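Local coordinates for protein aromatic-amino-acid aminotransferase (Burkholderia pseudomallei, PDB 4F4E) that probably catalyses pyridoxal phosphate-dependent transfer of the amino group of aromatic amino acids such as tyrosine to 2-oxoglutarate, as a homodimer, at residues Leu54-Thr60 / Arg397-Leu403; Leu39-Phe43 / Ile390-Ser394; Gly239-Ser243 / Met337-Arg342. All blocks are in the same frame, centred on the assembly; numbering follows the deposited sequence.

Contact 1 is buried and contacts 2 and 3 only partly so. Contacts 1 and 2 share one neighbourhood: strands 390-391 and 397-399 follow each other in the chain, and the backbone N of L54 probably bonds to the carbonyl O of Y391. Contact 3 lies about 14 Å from contact 1 between centres and is joined to it by R340, which donates to the backbone O of T60; it does not touch contact 2. The chemistry changes with place: backbone bonds, water and apolar side chains in contact 1, an aromatic pair between a helix and a strand in contact 2, arginines hydrogen-bonded to loop carbonyls, with a salt bridge at the surface, in contact 3.

Contact 1. Residues Leu54-Thr60 / Arg397-Leu403; sequences LGVGVYT and RICVAAL
The R397 guanidinium meets the 54-60 loop at its edge, where the carbonyl O of G55 and a water both lie in its plane; the Y59 ring leans obliquely on the methyl of A401. The direct bond from R397 NH2 to G55 O is weak (3.1 Å), but the water accepts from R397 NE at 2.9 Å. It donates to L54 O and, at 2.7 Å, to V56 O, so one molecule ties the arginine to two more carbonyls. A bend at chi3 (80°) turns the guanidinium toward this row of oxygens. L54 O also takes the N-H of C399 at 2.9 Å, in the carbonyl plane and on a lone pair. V58 O is buried without a polar partner, C399 SG lying 3.6 Å from it. Beyond the strand, the 3-10 turn 400-402 presents the methyls of A401 and A402, and V56 CG2 rests on A402 CB at 3.8 Å. Just past the turn, L54 CD2 meets L403 CD2 at 3.8 Å, the two leucines crossing at about a right angle. The far end closes with a straight but long, weak bond from T60 N to A401 O (3.3 Å), and a water bridges T60 OG1 to A402 O. R340 of helix 324-354 takes up T60 O, and V58 packs on Y88 of the second subunit. In aspartate aminotransferases of this family, the arginine at what is probably the R397 position binds the substrate alpha-carboxylate; a 1,2-ethanediol lies near its side chain here. The chemistry implies a guanidinium held at one edge by the G55 carbonyl and a water, against a loop held by its backbone carbonyls and by the packing of L54 and V56.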
loop_
_atom_site.group_PDB
_atom_site.type_symbol
_atom_site.label_atom_id
_atom_site.label_comp_id
_atom_site.label_asym_id
_atom_site.label_seq_id
_atom_site.Cartn_x
_atom_site.Cartn_y
_atom_site.Cartn_z
ATOM N N LEU A 54 -16.255 -8.669 -22.190
ATOM C CA LEU A 54 -14.889 -8.573 -22.730
ATOM C C LEU A 54 -14.195 -7.259 -22.348
ATOM O O LEU A 54 -13.104 -6.982 -22.813
ATOM C CB LEU A 54 -14.934 -8.736 -24.251
ATOM C CG LEU A 54 -15.507 -10.042 -24.801
ATOM C CD1 LEU A 54 -15.496 -9.985 -26.352
ATOM C CD2 LEU A 54 -14.697 -11.226 -24.266
ATOM N N GLY A 55 -14.832 -6.466 -21.502
ATOM C CA GLY A 55 -14.250 -5.257 -20.972
ATOM C C GLY A 55 -13.400 -5.438 -19.720
ATOM O O GLY A 55 -12.835 -4.473 -19.228
ATOM N N VAL A 56 -13.293 -6.653 -19.211
ATOM C CA VAL A 56 -12.497 -6.917 -17.980
ATOM C C VAL A 56 -10.998 -6.806 -18.268
ATOM O O VAL A 56 -10.588 -6.663 -19.409
ATOM C CB VAL A 56 -12.818 -8.314 -17.405
ATOM C CG1 VAL A 56 -14.310 -8.397 -17.011
ATOM C CG2 VAL A 56 -12.520 -9.413 -18.445
ATOM N N GLY A 57 -10.174 -6.905 -17.229
ATOM C CA GLY A 57 -8.718 -6.746 -17.363
ATOM C C GLY A 57 -7.964 -7.798 -16.570
ATOM O O GLY A 57 -6.863 -7.562 -16.074
ATOM N N VAL A 58 -8.590 -8.951 -16.428
ATOM C CA VAL A 58 -7.986 -10.090 -15.705
ATOM C C VAL A 58 -8.139 -11.356 -16.580
ATOM O O VAL A 58 -8.971 -11.410 -17.506
ATOM C CB VAL A 58 -8.634 -10.292 -14.335
ATOM C CG1 VAL A 58 -8.575 -9.027 -13.483
ATOM C CG2 VAL A 58 -10.102 -10.691 -14.500
ATOM N N TYR A 59 -7.310 -12.360 -16.294
ATOM C CA TYR A 59 -7.394 -13.669 -16.929
ATOM C C TYR A 59 -8.416 -14.509 -16.169
ATOM O O TYR A 59 -8.317 -14.635 -14.958
ATOM C CB TYR A 59 -6.046 -14.363 -16.873
ATOM C CG TYR A 59 -6.009 -15.746 -17.490
ATOM C CD1 TYR A 59 -6.463 -16.862 -16.774
ATOM C CD2 TYR A 59 -5.513 -15.948 -18.753
ATOM C CE1 TYR A 59 -6.410 -18.115 -17.329
ATOM C CE2 TYR A 59 -5.471 -17.225 -19.316
ATOM C CZ TYR A 59 -5.906 -18.281 -18.608
ATOM O OH TYR A 59 -5.876 -19.549 -19.152
ATOM N N THR A 60 -9.399 -15.035 -16.879
ATOM C CA THR A 60 -10.459 -15.870 -16.252
ATOM C C THR A 60 -10.428 -17.272 -16.816
ATOM O O THR A 60 -9.823 -17.515 -17.877
ATOM C CB THR A 60 -11.848 -15.327 -16.578
ATOM O OG1 THR A 60 -11.987 -15.210 -18.014
ATOM C CG2 THR A 60 -12.102 -13.931 -15.903
ATOM N N ARG A 397 -11.479 -2.211 -27.622
ATOM C CA ARG A 397 -10.658 -3.135 -26.798
ATOM C C ARG A 397 -11.482 -4.343 -26.408
ATOM O O ARG A 397 -12.650 -4.218 -26.017
ATOM C CB ARG A 397 -10.153 -2.483 -25.521
ATOM C CG ARG A 397 -9.085 -3.272 -24.791
ATOM C CD ARG A 397 -8.777 -2.611 -23.458
ATOM N NE ARG A 397 -9.732 -2.897 -22.388
ATOM C CZ ARG A 397 -10.173 -2.021 -21.488
ATOM N NH1 ARG A 397 -9.851 -0.723 -21.567
ATOM N NH2 ARG A 397 -11.020 -2.395 -20.558
ATOM N N ILE A 398 -10.871 -5.518 -26.551
ATOM C CA ILE A 398 -11.412 -6.794 -26.015
ATOM C C ILE A 398 -10.306 -7.482 -25.175
ATOM O O ILE A 398 -9.113 -7.380 -25.493
ATOM C CB ILE A 398 -11.963 -7.729 -27.122
ATOM C CG1 ILE A 398 -10.894 -8.135 -28.150
ATOM C CG2 ILE A 398 -13.156 -7.059 -27.833
ATOM C CD1 ILE A 398 -11.340 -9.287 -29.063
ATOM N N CYS A 399 -10.734 -8.122 -24.087
ATOM C CA CYS A 399 -9.908 -8.982 -23.293
ATOM C C CYS A 399 -10.003 -10.400 -23.854
ATOM O O CYS A 399 -11.006 -11.094 -23.666
ATOM C CB CYS A 399 -10.361 -8.948 -21.846
ATOM S SG CYS A 399 -9.250 -9.855 -20.753
ATOM N N VAL A 400 -9.002 -10.756 -24.646
ATOM C CA VAL A 400 -8.906 -12.053 -25.233
ATOM C C VAL A 400 -8.721 -13.125 -24.165
ATOM O O VAL A 400 -9.104 -14.255 -24.360
ATOM C CB VAL A 400 -7.788 -12.058 -26.300
ATOM C CG1 VAL A 400 -7.519 -13.451 -26.793
ATOM C CG2 VAL A 400 -8.221 -11.186 -27.465
ATOM N N ALA A 401 -8.181 -12.725 -23.006
ATOM C CA ALA A 401 -8.090 -13.575 -21.805
ATOM C C ALA A 401 -9.428 -13.903 -21.150
ATOM O O ALA A 401 -9.468 -14.725 -20.203
ATOM C CB ALA A 401 -7.116 -12.951 -20.776
ATOM N N ALA A 402 -10.509 -13.250 -21.592
ATOM C CA ALA A 402 -11.873 -13.572 -21.171
ATOM C C ALA A 402 -12.655 -14.464 -22.168
ATOM O O ALA A 402 -13.792 -14.858 -21.933
ATOM C CB ALA A 402 -12.640 -12.276 -20.868
ATOM N N LEU A 403 -11.971 -14.882 -23.206
ATOM C CA LEU A 403 -12.518 -15.836 -24.183
ATOM C C LEU A 403 -12.094 -17.234 -23.729
ATOM O O LEU A 403 -10.999 -17.415 -23.207
ATOM C CB LEU A 403 -11.934 -15.572 -25.574
ATOM C CG LEU A 403 -12.291 -14.245 -26.243
ATOM C CD1 LEU A 403 -11.518 -14.094 -27.561
ATOM C CD2 LEU A 403 -13.782 -14.193 -26.476
HETATM O O HOH W 1 -10.950 -5.442 -21.833
HETATM O O HOH W 2 -11.909 -17.111 -20.147
HETATM O O HOH W 3 -14.719 -14.784 -19.371
#

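Contact 2. Residues Leu39-Phe43 / Ile390-Ser394; sequences LNEAF and IYAVS
The ring of F43 leaves the helix trans to the backbone N (chi1 178°), which turns it toward Y391, whose own CG stands anti to its carbonyl carbon (chi1 -73°) and lays the phenol ring against helix 35-45. The result is a T-shaped pair: the F43 edge points at the Y391 face, planes at 89° and centroids 5.2 Å apart. Of the F43 ring, CD1 comes nearest, 3.5 Å from Y391 CD1 and displaced toward the rim of the ring. The same face receives a CH-pi contact from the backbone, F43 CA standing 3.9 Å from the Y391 ring centroid. A42 adds its methyl, with CB 3.9 Å from Y391 CE2. One turn back, L39 slides past Y391 in the opposite direction: CD2 sits 4.0 Å from Y391 CB, while CD1 reaches the loop beyond the strand, over the carbonyl of A392 to V393 CG2 at 4.2 Å. The strand pairs with strand 52-53 in a short parallel sheet, so the contact seats the N-terminal helix on that sheet. The phenol hydroxyl bonds to D46, past the end of the helix segment, and K51 makes a cation-pi contact with F43 as well as donating to its carbonyl. Between the segments, then, the hold is dispersive and quadrupolar; the polar grip comes from residues just beyond, which fix the tyrosine at its hydroxyl and the phenylalanine through a lysine.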
loop_
_atom_site.group_PDB
_atom_site.type_symbol
_atom_site.label_atom_id
_atom_site.label_comp_id
_atom_site.label_asym_id
_atom_site.label_seq_id
_atom_site.Cartn_x
_atom_site.Cartn_y
_atom_site.Cartn_z
ATOM N N LEU A 39 -19.819 0.520 -18.342
ATOM C CA LEU A 39 -19.868 -0.764 -19.034
ATOM C C LEU A 39 -20.308 -1.834 -18.041
ATOM O O LEU A 39 -21.229 -2.609 -18.303
ATOM C CB LEU A 39 -18.500 -1.079 -19.643
ATOM C CG LEU A 39 -18.388 -2.299 -20.573
ATOM C CD1 LEU A 39 -17.141 -2.271 -21.461
ATOM C CD2 LEU A 39 -18.452 -3.549 -19.708
ATOM N N ASN A 40 -19.666 -1.850 -16.888
ATOM C CA ASN A 40 -20.016 -2.814 -15.844
ATOM C C ASN A 40 -21.419 -2.666 -15.340
ATOM O O ASN A 40 -22.067 -3.664 -15.021
ATOM C CB ASN A 40 -19.058 -2.676 -14.675
ATOM C CG ASN A 40 -17.650 -3.026 -15.057
ATOM O OD1 ASN A 40 -17.427 -3.738 -16.023
ATOM N ND2 ASN A 40 -16.678 -2.515 -14.304
ATOM N N GLU A 41 -21.900 -1.429 -15.262
ATOM C CA GLU A 41 -23.274 -1.183 -14.817
ATOM C C GLU A 41 -24.248 -1.792 -15.845
ATOM O O GLU A 41 -25.141 -2.561 -15.460
ATOM C CB GLU A 41 -23.546 0.324 -14.560
ATOM N N ALA A 42 -24.078 -1.463 -17.128
ATOM C CA ALA A 42 -24.937 -2.027 -18.165
ATOM C C ALA A 42 -24.826 -3.565 -18.178
ATOM O O ALA A 42 -25.834 -4.264 -18.234
ATOM C CB ALA A 42 -24.614 -1.447 -19.537
ATOM N N PHE A 43 -23.611 -4.097 -18.112
ATOM C CA PHE A 43 -23.453 -5.559 -18.122
ATOM C C PHE A 43 -24.252 -6.182 -16.980
ATOM O O PHE A 43 -24.957 -7.182 -17.155
ATOM C CB PHE A 43 -21.990 -5.951 -17.990
ATOM C CG PHE A 43 -21.761 -7.419 -17.945
ATOM C CD1 PHE A 43 -21.812 -8.174 -19.114
ATOM C CD2 PHE A 43 -21.472 -8.055 -16.757
ATOM C CE1 PHE A 43 -21.603 -9.540 -19.067
ATOM C CE2 PHE A 43 -21.272 -9.433 -16.699
ATOM C CZ PHE A 43 -21.310 -10.177 -17.865
ATOM N N ILE A 390 -22.811 -8.972 -25.807
ATOM C CA ILE A 390 -21.364 -9.100 -25.767
ATOM C C ILE A 390 -20.767 -7.707 -25.605
ATOM O O ILE A 390 -21.006 -6.821 -26.455
ATOM C CB ILE A 390 -20.809 -9.749 -27.045
ATOM C CG1 ILE A 390 -21.501 -11.114 -27.370
ATOM C CG2 ILE A 390 -19.284 -9.841 -26.966
ATOM C CD1 ILE A 390 -21.339 -12.290 -26.424
ATOM N N TYR A 391 -20.040 -7.504 -24.498
ATOM C CA TYR A 391 -19.623 -6.191 -24.049
ATOM C C TYR A 391 -18.128 -5.960 -24.314
ATOM O O TYR A 391 -17.286 -6.542 -23.633
ATOM C CB TYR A 391 -19.915 -6.047 -22.537
ATOM C CG TYR A 391 -21.391 -5.878 -22.232
ATOM C CD1 TYR A 391 -22.281 -6.943 -22.405
ATOM C CD2 TYR A 391 -21.907 -4.653 -21.823
ATOM C CE1 TYR A 391 -23.612 -6.797 -22.132
ATOM C CE2 TYR A 391 -23.237 -4.503 -21.534
ATOM C CZ TYR A 391 -24.094 -5.579 -21.719
ATOM O OH TYR A 391 -25.419 -5.425 -21.504
ATOM N N ALA A 392 -17.830 -5.180 -25.344
ATOM C CA ALA A 392 -16.466 -4.686 -25.612
ATOM C C ALA A 392 -16.422 -3.224 -25.193
ATOM O O ALA A 392 -17.470 -2.592 -24.933
ATOM C CB ALA A 392 -16.140 -4.835 -27.081
ATOM N N VAL A 393 -15.203 -2.683 -25.068
ATOM C CA VAL A 393 -14.996 -1.283 -24.683
ATOM C C VAL A 393 -15.262 -0.407 -25.935
ATOM O O VAL A 393 -15.086 -0.836 -27.070
ATOM C CB VAL A 393 -13.566 -1.102 -24.131
ATOM C CG1 VAL A 393 -13.337 0.305 -23.600
ATOM C CG2 VAL A 393 -13.270 -2.179 -23.095
ATOM N N SER A 394 -15.711 0.820 -25.737
ATOM C CA SER A 394 -16.046 1.705 -26.845
ATOM C C SER A 394 -14.910 1.967 -27.843
ATOM O O SER A 394 -15.149 2.317 -29.009
ATOM C CB SER A 394 -16.549 3.020 -26.268
ATOM O OG SER A 394 -15.453 3.747 -25.734
#

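Contact 3. Residues Gly239-Ser243 / Met337-Arg342; sequences GFGES and MRDRIR
The loop 239-243 starts at a positive phi (G239, 111°), a conformation that glycine adopts readily, and passes helix 324-354 closely enough to bring F240 CA within 4.8 Å of R338 CA. R338 extends along the loop and bends at chi3, and its NH1 gives a nearly straight bond to G239 O (2.8 Å, 168°), with the acceptor in the guanidinium plane. Over one face of the same group lies E242 O, 3.2 Å from R338 NE but badly angled for a bond, beside S243 CA. One turn on, R342 runs straight from CG to NE, and its NH2 bonds to G241 O at 2.9 Å on a lone pair of the carbonyl. That NH2 also forms a salt bridge with E242 OE1 at 3.0 Å, weak as a hydrogen bond because the N-H points well off the oxygen; the carboxylate and guanidinium planes are turned 38° apart. In this fold type I PLP enzyme the loop follows strand 230-235 of the large-domain sheet, and the long helix is the one that leads into the small domain, so the two arginines fasten the loop to the interdomain helix. D247 holds the loop from within, taking the N-H groups of G239, G241 and E242. Two waters complete the polar side: one links F240 O to R338 O, the other G241 O to R342 NE. The apolar side belongs to F240, whose CZ meets M337 CE near the ring plane at 4.0 Å, while its CD1 lies 3.9 Å from I341 CD1.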
loop_
_atom_site.group_PDB
_atom_site.type_symbol
_atom_site.label_atom_id
_atom_site.label_comp_id
_atom_site.label_asym_id
_atom_site.label_seq_id
_atom_site.Cartn_x
_atom_site.Cartn_y
_atom_site.Cartn_z
ATOM N N GLY A 239 5.854 -13.443 -18.980
ATOM C CA GLY A 239 5.357 -14.812 -19.159
ATOM C C GLY A 239 4.147 -14.951 -20.057
ATOM O O GLY A 239 3.815 -16.069 -20.467
ATOM N N PHE A 240 3.466 -13.843 -20.357
ATOM C CA PHE A 240 2.277 -13.927 -21.230
ATOM C C PHE A 240 2.556 -13.744 -22.730
ATOM O O PHE A 240 1.623 -13.871 -23.553
ATOM C CB PHE A 240 1.203 -12.940 -20.787
ATOM C CG PHE A 240 0.526 -13.337 -19.513
ATOM C CD1 PHE A 240 -0.520 -14.228 -19.533
ATOM C CD2 PHE A 240 0.957 -12.851 -18.300
ATOM C CE1 PHE A 240 -1.171 -14.596 -18.350
ATOM C CE2 PHE A 240 0.313 -13.201 -17.144
ATOM C CZ PHE A 240 -0.740 -14.085 -17.168
ATOM N N GLY A 241 3.769 -13.341 -23.072
ATOM C CA GLY A 241 4.089 -12.992 -24.453
ATOM C C GLY A 241 4.724 -14.176 -25.162
ATOM O O GLY A 241 4.061 -14.918 -25.900
ATOM N N GLU A 242 6.010 -14.369 -24.942
ATOM C CA GLU A 242 6.682 -15.530 -25.521
ATOM C C GLU A 242 7.113 -16.553 -24.471
ATOM O O GLU A 242 6.882 -17.770 -24.615
ATOM C CB GLU A 242 7.892 -15.066 -26.327
ATOM C CG GLU A 242 8.718 -16.203 -26.909
ATOM C CD GLU A 242 7.972 -16.995 -27.983
ATOM O OE1 GLU A 242 6.963 -16.504 -28.595
ATOM O OE2 GLU A 242 8.433 -18.133 -28.246
ATOM N N SER A 243 7.815 -16.081 -23.458
ATOM C CA SER A 243 8.284 -16.926 -22.371
ATOM C C SER A 243 8.694 -16.016 -21.243
ATOM O O SER A 243 8.882 -14.830 -21.443
ATOM C CB SER A 243 9.491 -17.767 -22.795
ATOM O OG SER A 243 10.607 -16.925 -23.128
ATOM N N MET A 337 -1.583 -20.715 -19.423
ATOM C CA MET A 337 -2.346 -19.487 -19.579
ATOM C C MET A 337 -1.925 -18.702 -20.841
ATOM O O MET A 337 -2.794 -18.288 -21.639
ATOM C CB MET A 337 -2.249 -18.632 -18.313
ATOM C CG MET A 337 -2.805 -19.325 -17.088
ATOM S SD MET A 337 -2.268 -18.538 -15.569
ATOM C CE MET A 337 -3.049 -16.993 -15.665
ATOM N N ARG A 338 -0.612 -18.538 -21.037
ATOM C CA ARG A 338 -0.080 -17.976 -22.276
ATOM C C ARG A 338 -0.661 -18.709 -23.485
ATOM O O ARG A 338 -1.154 -18.097 -24.425
ATOM C CB ARG A 338 1.446 -18.064 -22.309
ATOM C CG ARG A 338 2.084 -17.501 -23.558
ATOM C CD ARG A 338 3.604 -17.529 -23.464
ATOM N NE ARG A 338 4.167 -18.869 -23.301
ATOM C CZ ARG A 338 4.761 -19.344 -22.184
ATOM N NH1 ARG A 338 4.874 -18.646 -21.026
ATOM N NH2 ARG A 338 5.287 -20.548 -22.238
ATOM N N ASP A 339 -0.586 -20.028 -23.456
ATOM C CA ASP A 339 -0.991 -20.817 -24.618
ATOM C C ASP A 339 -2.502 -20.786 -24.834
ATOM O O ASP A 339 -2.955 -20.873 -25.986
ATOM C CB ASP A 339 -0.510 -22.251 -24.458
ATOM C CG ASP A 339 1.032 -22.409 -24.656
ATOM O OD1 ASP A 339 1.759 -21.535 -25.173
ATOM O OD2 ASP A 339 1.472 -23.485 -24.307
ATOM N N ARG A 340 -3.294 -20.701 -23.761
ATOM C CA ARG A 340 -4.759 -20.648 -23.943
ATOM C C ARG A 340 -5.145 -19.353 -24.632
ATOM O O ARG A 340 -5.960 -19.358 -25.532
ATOM C CB ARG A 340 -5.560 -20.795 -22.655
ATOM C CG ARG A 340 -7.019 -21.095 -22.973
ATOM C CD ARG A 340 -7.938 -20.709 -21.850
ATOM N NE ARG A 340 -7.992 -19.271 -21.661
ATOM C CZ ARG A 340 -8.583 -18.703 -20.628
ATOM N NH1 ARG A 340 -9.159 -19.472 -19.687
ATOM N NH2 ARG A 340 -8.600 -17.386 -20.538
ATOM N N ILE A 341 -4.525 -18.245 -24.245
ATOM C CA ILE A 341 -4.774 -16.979 -24.922
ATOM C C ILE A 341 -4.474 -17.069 -26.407
ATOM O O ILE A 341 -5.237 -16.583 -27.225
ATOM C CB ILE A 341 -4.004 -15.797 -24.269
ATOM C CG1 ILE A 341 -4.500 -15.532 -22.841
ATOM C CG2 ILE A 341 -4.110 -14.540 -25.152
ATOM C CD1 ILE A 341 -3.525 -14.607 -22.056
ATOM N N ARG A 342 -3.344 -17.667 -26.751
ATOM C CA ARG A 342 -2.950 -17.852 -28.147
ATOM C C ARG A 342 -3.979 -18.710 -28.894
ATOM O O ARG A 342 -4.272 -18.456 -30.064
ATOM C CB ARG A 342 -1.592 -18.538 -28.214
ATOM C CG ARG A 342 -0.407 -17.701 -27.774
ATOM C CD ARG A 342 0.892 -18.471 -27.949
ATOM N NE ARG A 342 2.083 -17.675 -27.638
ATOM C CZ ARG A 342 3.329 -18.134 -27.741
ATOM N NH1 ARG A 342 3.573 -19.394 -28.126
ATOM N NH2 ARG A 342 4.347 -17.332 -27.497
HETATM O O HOH W 4 -0.482 -15.202 -24.623
HETATM O O HOH W 5 1.564 -15.053 -26.908
#